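Local structure of sensor histidine kinase CusS (Escherichia coli, 5KU5) at residues H5-D10 / N110-N115; M96-H101 / M106-W111; D41-Y46 / T60-P65. The protein senses copper and silver ions in the periplasm through its sensor domain and activates the response regulator CusR by phosphorylation. All blocks are in the same frame, centred on the assembly; numbering follows the deposited sequence.

Contact 1 of 3, residues H5-D10 / N110-N115; sequences HFAEQD and NWRMIN. With AG (silver ion), chain H.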
# COMPACT_ATOMS: atom_id res chain seq x y z
N HIS A 5 16.41 4.79 6.03
CA HIS A 5 15.66 3.61 5.65
C HIS A 5 14.14 3.84 5.65
O HIS A 5 13.45 3.42 4.72
CB HIS A 5 16.03 2.44 6.57
CG HIS A 5 15.32 1.18 6.21
ND1 HIS A 5 15.75 0.35 5.19
CD2 HIS A 5 14.20 0.62 6.70
CE1 HIS A 5 14.92 -0.67 5.08
NE2 HIS A 5 13.97 -0.53 5.99
N PHE A 6 13.63 4.51 6.68
CA PHE A 6 12.22 4.91 6.72
C PHE A 6 11.85 5.82 5.54
O PHE A 6 10.77 5.68 4.97
CB PHE A 6 11.88 5.64 8.03
CG PHE A 6 11.92 4.78 9.28
CD1 PHE A 6 11.87 3.38 9.24
CD2 PHE A 6 11.94 5.41 10.53
CE1 PHE A 6 11.90 2.64 10.42
CE2 PHE A 6 11.96 4.66 11.70
CZ PHE A 6 11.94 3.28 11.65
N ALA A 7 12.75 6.74 5.18
CA ALA A 7 12.53 7.62 4.03
C ALA A 7 12.43 6.82 2.74
O ALA A 7 11.53 7.07 1.93
CB ALA A 7 13.64 8.66 3.92
N GLU A 8 13.33 5.86 2.55
CA GLU A 8 13.34 5.02 1.35
C GLU A 8 12.11 4.12 1.25
O GLU A 8 11.57 3.94 0.15
CB GLU A 8 14.63 4.19 1.27
CG GLU A 8 15.89 5.00 0.97
CD GLU A 8 15.92 5.60 -0.43
OE1 GLU A 8 15.48 4.94 -1.39
OE2 GLU A 8 16.38 6.76 -0.56
N GLN A 9 11.66 3.57 2.38
CA GLN A 9 10.37 2.86 2.44
C GLN A 9 9.24 3.74 1.89
O GLN A 9 8.47 3.30 1.03
CB GLN A 9 10.01 2.46 3.88
CG GLN A 9 10.71 1.23 4.43
CD GLN A 9 10.21 0.86 5.81
OE1 GLN A 9 10.15 1.70 6.71
NE2 GLN A 9 9.83 -0.41 6.00
N ASP A 10 9.16 4.97 2.39
CA ASP A 10 8.13 5.94 1.98
C ASP A 10 8.26 6.34 0.51
O ASP A 10 7.27 6.37 -0.21
CB ASP A 10 8.18 7.19 2.86
CG ASP A 10 7.84 6.90 4.31
OD1 ASP A 10 7.45 5.75 4.61
OD2 ASP A 10 7.97 7.81 5.15
N ASN A 110 1.16 13.83 10.19
CA ASN A 110 2.53 14.09 9.70
C ASN A 110 2.78 13.35 8.40
O ASN A 110 2.44 12.17 8.28
CB ASN A 110 3.57 13.66 10.73
CG ASN A 110 3.48 14.47 12.01
OD1 ASN A 110 3.93 15.61 12.07
ND2 ASN A 110 2.89 13.87 13.03
N TRP A 111 3.38 14.03 7.42
CA TRP A 111 3.40 13.55 6.04
C TRP A 111 4.74 13.76 5.33
O TRP A 111 5.44 14.74 5.58
CB TRP A 111 2.30 14.25 5.22
CG TRP A 111 0.98 14.31 5.93
CD1 TRP A 111 0.56 15.28 6.78
CD2 TRP A 111 -0.06 13.33 5.88
NE1 TRP A 111 -0.69 14.98 7.26
CE2 TRP A 111 -1.10 13.79 6.72
CE3 TRP A 111 -0.23 12.12 5.20
CZ2 TRP A 111 -2.29 13.07 6.91
CZ3 TRP A 111 -1.42 11.41 5.38
CH2 TRP A 111 -2.43 11.89 6.23
N ARG A 112 5.08 12.81 4.46
CA ARG A 112 6.11 13.00 3.44
C ARG A 112 5.36 13.32 2.16
O ARG A 112 4.49 12.55 1.74
CB ARG A 112 6.98 11.75 3.25
CG ARG A 112 8.29 11.83 3.99
CD ARG A 112 9.24 10.68 3.66
NE ARG A 112 10.46 10.85 4.45
CZ ARG A 112 10.66 10.40 5.69
NH1 ARG A 112 9.75 9.67 6.34
NH2 ARG A 112 11.82 10.67 6.28
N MET A 113 5.72 14.45 1.54
CA MET A 113 5.01 14.96 0.37
C MET A 113 5.93 15.08 -0.84
O MET A 113 7.08 15.49 -0.71
CB MET A 113 4.39 16.33 0.67
CG MET A 113 3.53 16.91 -0.46
SD MET A 113 4.45 17.91 -1.65
CE MET A 113 4.82 19.36 -0.67
N ILE A 114 5.40 14.71 -2.01
CA ILE A 114 6.03 14.97 -3.30
C ILE A 114 4.97 15.54 -4.23
O ILE A 114 3.77 15.46 -3.94
CB ILE A 114 6.66 13.70 -3.93
CG1 ILE A 114 5.62 12.58 -4.10
CG2 ILE A 114 7.83 13.22 -3.09
CD1 ILE A 114 6.04 11.53 -5.11
N ASN A 115 5.41 16.10 -5.35
CA ASN A 115 4.50 16.54 -6.40
C ASN A 115 5.09 16.32 -7.78
O ASN A 115 6.31 16.26 -7.94
CB ASN A 115 4.14 18.02 -6.21
CG ASN A 115 5.35 18.93 -6.25
OD1 ASN A 115 5.74 19.42 -7.31
ND2 ASN A 115 5.98 19.14 -5.10
AG AG H . 12.41 -2.17 6.66

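Contact 2 of 3, residues M96-H101 / M106-W111; sequences MMMPGH and MEHSNW. With AG (silver ion), chain E.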
# COMPACT_ATOMS: atom_id res chain seq x y z
N MET A 96 -5.72 14.01 9.37
CA MET A 96 -6.67 13.21 8.61
C MET A 96 -7.61 12.53 9.58
O MET A 96 -7.15 11.87 10.52
CB MET A 96 -5.95 12.16 7.77
CG MET A 96 -6.86 11.36 6.86
SD MET A 96 -5.98 10.17 5.84
CE MET A 96 -7.35 9.23 5.18
N MET A 97 -8.92 12.69 9.36
CA MET A 97 -9.94 12.02 10.18
C MET A 97 -9.82 10.52 9.96
O MET A 97 -9.74 10.05 8.82
CB MET A 97 -11.35 12.51 9.80
CG MET A 97 -12.49 11.84 10.57
SD MET A 97 -12.31 11.88 12.36
CE MET A 97 -12.54 13.63 12.70
N MET A 98 -9.79 9.76 11.06
CA MET A 98 -9.68 8.31 11.01
C MET A 98 -10.75 7.67 11.90
O MET A 98 -11.17 8.28 12.89
CB MET A 98 -8.28 7.88 11.45
CG MET A 98 -7.16 8.29 10.50
SD MET A 98 -7.22 7.49 8.88
CE MET A 98 -6.65 5.84 9.27
N PRO A 99 -11.18 6.44 11.56
CA PRO A 99 -12.27 5.80 12.29
C PRO A 99 -11.84 5.21 13.62
O PRO A 99 -10.65 5.04 13.87
CB PRO A 99 -12.71 4.69 11.34
CG PRO A 99 -11.46 4.30 10.63
CD PRO A 99 -10.68 5.58 10.47
N GLY A 100 -12.82 4.89 14.47
CA GLY A 100 -12.57 4.20 15.73
C GLY A 100 -12.04 5.09 16.83
O GLY A 100 -11.91 6.30 16.66
N HIS A 101 -11.76 4.47 17.97
CA HIS A 101 -11.31 5.17 19.18
C HIS A 101 -10.36 4.26 19.96
O HIS A 101 -10.27 3.07 19.66
CB HIS A 101 -12.50 5.54 20.07
CG HIS A 101 -13.64 6.18 19.34
ND1 HIS A 101 -13.77 7.55 19.21
CD2 HIS A 101 -14.69 5.64 18.68
CE1 HIS A 101 -14.86 7.82 18.51
NE2 HIS A 101 -15.43 6.68 18.17
N MET A 106 -6.11 5.57 14.58
CA MET A 106 -4.87 5.99 13.92
C MET A 106 -4.74 7.51 13.95
O MET A 106 -5.60 8.21 13.41
CB MET A 106 -4.84 5.49 12.47
CG MET A 106 -4.84 3.97 12.33
SD MET A 106 -3.23 3.23 12.65
CE MET A 106 -2.54 3.22 11.00
N GLU A 107 -3.68 8.00 14.59
CA GLU A 107 -3.37 9.43 14.63
C GLU A 107 -2.50 9.77 13.41
O GLU A 107 -1.33 9.41 13.38
CB GLU A 107 -2.63 9.76 15.94
CG GLU A 107 -2.05 11.17 16.07
CD GLU A 107 -3.09 12.28 16.02
OE1 GLU A 107 -4.25 12.04 16.43
OE2 GLU A 107 -2.73 13.39 15.58
N HIS A 108 -3.09 10.45 12.42
CA HIS A 108 -2.39 10.83 11.19
C HIS A 108 -2.36 12.35 10.98
O HIS A 108 -3.31 12.92 10.45
CB HIS A 108 -3.01 10.14 9.97
CG HIS A 108 -2.68 8.68 9.86
ND1 HIS A 108 -3.37 7.83 9.03
CD2 HIS A 108 -1.74 7.92 10.48
CE1 HIS A 108 -2.87 6.61 9.13
NE2 HIS A 108 -1.88 6.64 10.00
N SER A 109 -1.26 12.99 11.39
CA SER A 109 -1.04 14.42 11.14
C SER A 109 0.37 14.80 10.64
O SER A 109 0.71 15.99 10.64
CB SER A 109 -1.39 15.22 12.40
OG SER A 109 -0.50 14.94 13.46
N ASN A 110 1.16 13.83 10.19
CA ASN A 110 2.53 14.09 9.70
C ASN A 110 2.78 13.35 8.40
O ASN A 110 2.44 12.17 8.28
CB ASN A 110 3.57 13.66 10.73
CG ASN A 110 3.48 14.47 12.01
OD1 ASN A 110 3.93 15.61 12.07
ND2 ASN A 110 2.89 13.87 13.03
N TRP A 111 3.38 14.03 7.42
CA TRP A 111 3.40 13.55 6.04
C TRP A 111 4.74 13.76 5.33
O TRP A 111 5.44 14.74 5.58
CB TRP A 111 2.30 14.25 5.22
CG TRP A 111 0.98 14.31 5.93
CD1 TRP A 111 0.56 15.28 6.78
CD2 TRP A 111 -0.06 13.33 5.88
NE1 TRP A 111 -0.69 14.98 7.26
CE2 TRP A 111 -1.10 13.79 6.72
CE3 TRP A 111 -0.23 12.12 5.20
CZ2 TRP A 111 -2.29 13.07 6.91
CZ3 TRP A 111 -1.42 11.41 5.38
CH2 TRP A 111 -2.43 11.89 6.23
AG AG E . -5.21 8.56 7.58
O HOH W 1 -5.93 10.94 12.81
O HOH W 2 -8.04 4.66 12.56

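Contact 3 of 3, residues D41-Y46 / T60-P65; sequences DIVSGY and TVYHSP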
# COMPACT_ATOMS: atom_id res chain seq x y z
N ASP A 41 -12.68 7.71 -6.76
CA ASP A 41 -13.02 6.35 -6.33
C ASP A 41 -11.83 5.63 -5.68
O ASP A 41 -11.98 5.00 -4.63
CB ASP A 41 -13.54 5.52 -7.50
CG ASP A 41 -14.03 4.14 -7.08
OD1 ASP A 41 -15.03 4.06 -6.33
OD2 ASP A 41 -13.43 3.13 -7.50
N ILE A 42 -10.66 5.75 -6.30
CA ILE A 42 -9.42 5.16 -5.76
C ILE A 42 -8.97 5.87 -4.48
O ILE A 42 -8.73 5.22 -3.46
CB ILE A 42 -8.28 5.18 -6.81
CG1 ILE A 42 -8.61 4.23 -7.97
CG2 ILE A 42 -6.94 4.81 -6.19
CD1 ILE A 42 -7.77 4.43 -9.21
N VAL A 43 -8.87 7.19 -4.56
CA VAL A 43 -8.30 8.02 -3.48
C VAL A 43 -9.12 7.97 -2.19
O VAL A 43 -8.55 8.00 -1.09
CB VAL A 43 -8.10 9.48 -3.96
CG1 VAL A 43 -7.84 10.45 -2.80
CG2 VAL A 43 -6.96 9.55 -4.96
N SER A 44 -10.45 7.90 -2.32
CA SER A 44 -11.35 7.81 -1.16
C SER A 44 -11.09 6.55 -0.34
O SER A 44 -11.28 6.54 0.88
CB SER A 44 -12.81 7.84 -1.60
OG SER A 44 -13.14 6.70 -2.39
N GLY A 45 -10.65 5.48 -1.00
CA GLY A 45 -10.30 4.23 -0.34
C GLY A 45 -9.01 4.22 0.49
O GLY A 45 -8.79 3.28 1.25
N TYR A 46 -8.17 5.25 0.34
CA TYR A 46 -6.87 5.30 1.03
C TYR A 46 -7.01 5.51 2.54
O TYR A 46 -7.78 6.36 2.99
CB TYR A 46 -5.98 6.43 0.49
CG TYR A 46 -5.43 6.29 -0.93
CD1 TYR A 46 -5.23 5.03 -1.53
CD2 TYR A 46 -5.06 7.42 -1.66
CE1 TYR A 46 -4.71 4.93 -2.82
CE2 TYR A 46 -4.54 7.32 -2.94
CZ TYR A 46 -4.37 6.08 -3.52
OH TYR A 46 -3.85 5.99 -4.79
N THR A 60 -6.76 24.37 -6.75
CA THR A 60 -7.13 22.99 -6.44
C THR A 60 -8.45 22.59 -7.11
O THR A 60 -9.48 23.20 -6.87
CB THR A 60 -7.23 22.77 -4.92
OG1 THR A 60 -5.96 23.06 -4.32
CG2 THR A 60 -7.62 21.33 -4.58
N VAL A 61 -8.38 21.56 -7.96
CA VAL A 61 -9.56 20.99 -8.62
C VAL A 61 -10.15 19.83 -7.80
O VAL A 61 -11.36 19.64 -7.79
CB VAL A 61 -9.22 20.56 -10.08
CG1 VAL A 61 -10.16 19.49 -10.63
CG2 VAL A 61 -9.24 21.79 -10.98
N TYR A 62 -9.29 19.06 -7.13
CA TYR A 62 -9.73 18.00 -6.24
C TYR A 62 -8.74 17.79 -5.10
O TYR A 62 -7.53 17.97 -5.28
CB TYR A 62 -9.91 16.69 -7.03
CG TYR A 62 -10.20 15.48 -6.16
CD1 TYR A 62 -11.50 15.21 -5.72
CD2 TYR A 62 -9.18 14.63 -5.76
CE1 TYR A 62 -11.76 14.11 -4.91
CE2 TYR A 62 -9.43 13.53 -4.95
CZ TYR A 62 -10.72 13.27 -4.53
OH TYR A 62 -10.96 12.18 -3.73
N HIS A 63 -9.26 17.43 -3.93
CA HIS A 63 -8.43 16.94 -2.82
C HIS A 63 -9.20 15.89 -2.01
O HIS A 63 -10.42 15.80 -2.10
CB HIS A 63 -7.96 18.10 -1.93
CG HIS A 63 -9.06 18.81 -1.21
ND1 HIS A 63 -9.45 18.47 0.07
CD2 HIS A 63 -9.84 19.85 -1.57
CE1 HIS A 63 -10.43 19.26 0.45
NE2 HIS A 63 -10.69 20.11 -0.52
N SER A 64 -8.46 15.10 -1.23
CA SER A 64 -9.05 13.99 -0.46
C SER A 64 -10.03 14.50 0.61
O SER A 64 -9.80 15.56 1.19
CB SER A 64 -7.95 13.16 0.21
OG SER A 64 -7.07 12.60 -0.76
N PRO A 65 -11.11 13.74 0.87
CA PRO A 65 -12.19 14.21 1.75
C PRO A 65 -11.90 14.13 3.25
O PRO A 65 -12.51 14.87 4.02
CB PRO A 65 -13.34 13.27 1.39
CG PRO A 65 -12.65 11.98 1.09
CD PRO A 65 -11.35 12.35 0.42

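Contact 1 of 3, residues H5-D10 / N110-N115
Arg-112, on strand 111-115, reaches across to helix 5-10 and ends over Ala-7 and against Asp-10. Its CB points toward the helix, and the chain then runs out extended from CG to NE (chi2 -173°), which carries the charge across the 10.4 Å between the two axes. CG only skirts the carboxylate, but CD packs 3.7 Å from Asp-10 CB, a methylene contact that lines the approach. NE turns to another acid, making a salt bridge with Asp-80, while CZ lies over the helix, with Ala-7 CA 3.7 Å above the centre of the guanidinium plane. At the tip the two nitrogens part company: NH2 lies 3.6 Å from Ala-7 CB, and NH1 gives a hydrogen bond of 2.8 Å to Asp-10 OD2. That salt bridge is bent, with an angle of 138° at the hydrogen; OD2 is met on its anti side, and the carboxylate and guanidinium planes are 57° apart. The short side chain of alanine lets the flat cation lie close against the helix backbone.

The helix is the long N-terminal one that packs on the antiparallel sheet of this PDC-fold sensor domain, and its other side takes part in the dimer interface. There His-5 NE2 binds silver at 2.4 Å together with His-139 of the second subunit. Were Arg-112 an alanine, Asp-10 and Asp-80 would probably lose the cation they share, and a gap would be likely to open against Ala-7. Asp-10 uses its second oxygen, OD1, to hydrogen-bond NE2 of His-139 in its own chain, consistent with a second-shell role in orienting that imidazole, whose counterpart in the second subunit binds this silver.

Contact 2 of 3, residues M96-H101 / M106-W111
Met-96 and Met-98 meet His-108 at a silver ion by quite different torsions: Met-96 runs out fully extended, its CG anti to the backbone N (chi1 -175°), whereas Met-98 reaches the ion by folding back at chi2 and chi3 (-66° and -75°). The metal takes Met-96 SD at 2.5 Å, Met-98 SD at 2.6 Å and His-108 ND1 at 2.5 Å, and the backbone oxygen of Ser-47 completes the site. This is a silver site of the sensor domain built within one subunit from two methionine thioethers, one imidazole and a backbone carbonyl. Thioether sulfur suits this place well, being a soft, uncharged donor of the kind that silver prefers, and the imidazole adds a nitrogen.

The ligands also touch one another. Met-98 CE sits obliquely to the His-108 ring, 3.8 Å from ND1, and the same methyl packs 3.7 Å from Met-106 CB, which itself lies over one face of the imidazole near its rim. Met-96 CB meets the rim of the Trp-111 indole in its plane, 3.9 Å from CH2; the sulfur follows at the edge of the six-membered ring, a Met-aromatic contact.

The two backbones are also bonded to each other. Met-96 N donates a nearly straight bond of 2.9 Å to His-108 O, and one water ties the two segments further by donating to the carbonyls of Met-96 and Met-106 while accepting from His-108 N. A second water joins Pro-99 O to Met-106 N.

Both segments belong to the loop between strands 89-91 and 111-122. Met-96 and Trp-111 lean on Leu-50 of strand 49-54, His-108 touches Ser-135 at the end of strand 125-135 and Asp-137 at the start of helix 137-146, and the indole NE1 is held by Pro-94 O.

Contact 3 of 3, residues D41-Y46 / T60-P65
Val-43 and Tyr-62 approach head-on, the valine from near the C-terminal end of helix 32-44 and the tyrosine from strand 60-63, each pointing its CB toward the other's segment. The phenol does not offer a face: Val-43 CG1 lies at the edge of its ring, near the ring plane, 4.1 Å from CE2 and 3.7 Å from OH. With CG1 anti to the backbone N (chi1 166°), this methyl comes into the corner between the tyrosine and Ser-64. There it touches Ser-64 OG at 3.1 Å, a tight approach for a carbon and an oxygen. Small, branched valine fits such a corner, since it fills the space with a methyl and needs no polar partner.

The two hydroxyls fare differently. Ser-64 OG accepts a hydrogen bond from the backbone N of Ile-51 on the adjacent strand, so serine serves here both as a compact residue and as a bond acceptor. Tyr-62 OH is buried against Val-43 CB and CG1 and has no hydrogen-bonding partner in the model, while the side chain also touches Leu-39 and Glu-40 of the helix and Ile-51 of strand 49-54.

As the chain leaves the helix, Tyr-46 N bonds back to Val-43 O at 3.1 Å. The Tyr-46 ring lies with one face against Val-43 CA, 3.7 Å above its plane and offset toward the rim, and leans toward Ile-17 and Leu-21 of helix 2-25.

On the strand side the chain turns a corner at Val-61, where Val-61 and Tyr-62 both face Leu-53 in a classic beta bulge. The whole is a helix packed on the strand at the edge of the antiparallel sheet within this chain, part of the PDC fold of this periplasmic sensor domain.

From the N terminus, helix 2-25 supplies the first half of contact 1, whose partner arrives only after a hundred residues, on strand 111-122. Within that long excursion contact 3 closes first, a short loop through strand 49-54 that ties helix 32-44 to the edge strand 60-63. Contact 2 follows in series, pinching the loop before strand 111-122 with only four residues between its segments; its end overlaps the second half of contact 1 at Asn-110 and Trp-111. Contacts 1 and 3 lie on opposite sides of the chain's centre yet reach the same sheet. Contacts 2 and 3 touch, Met-96 CE lying 3.6 Å from Tyr-46 O, just before the silver ligand Ser-47.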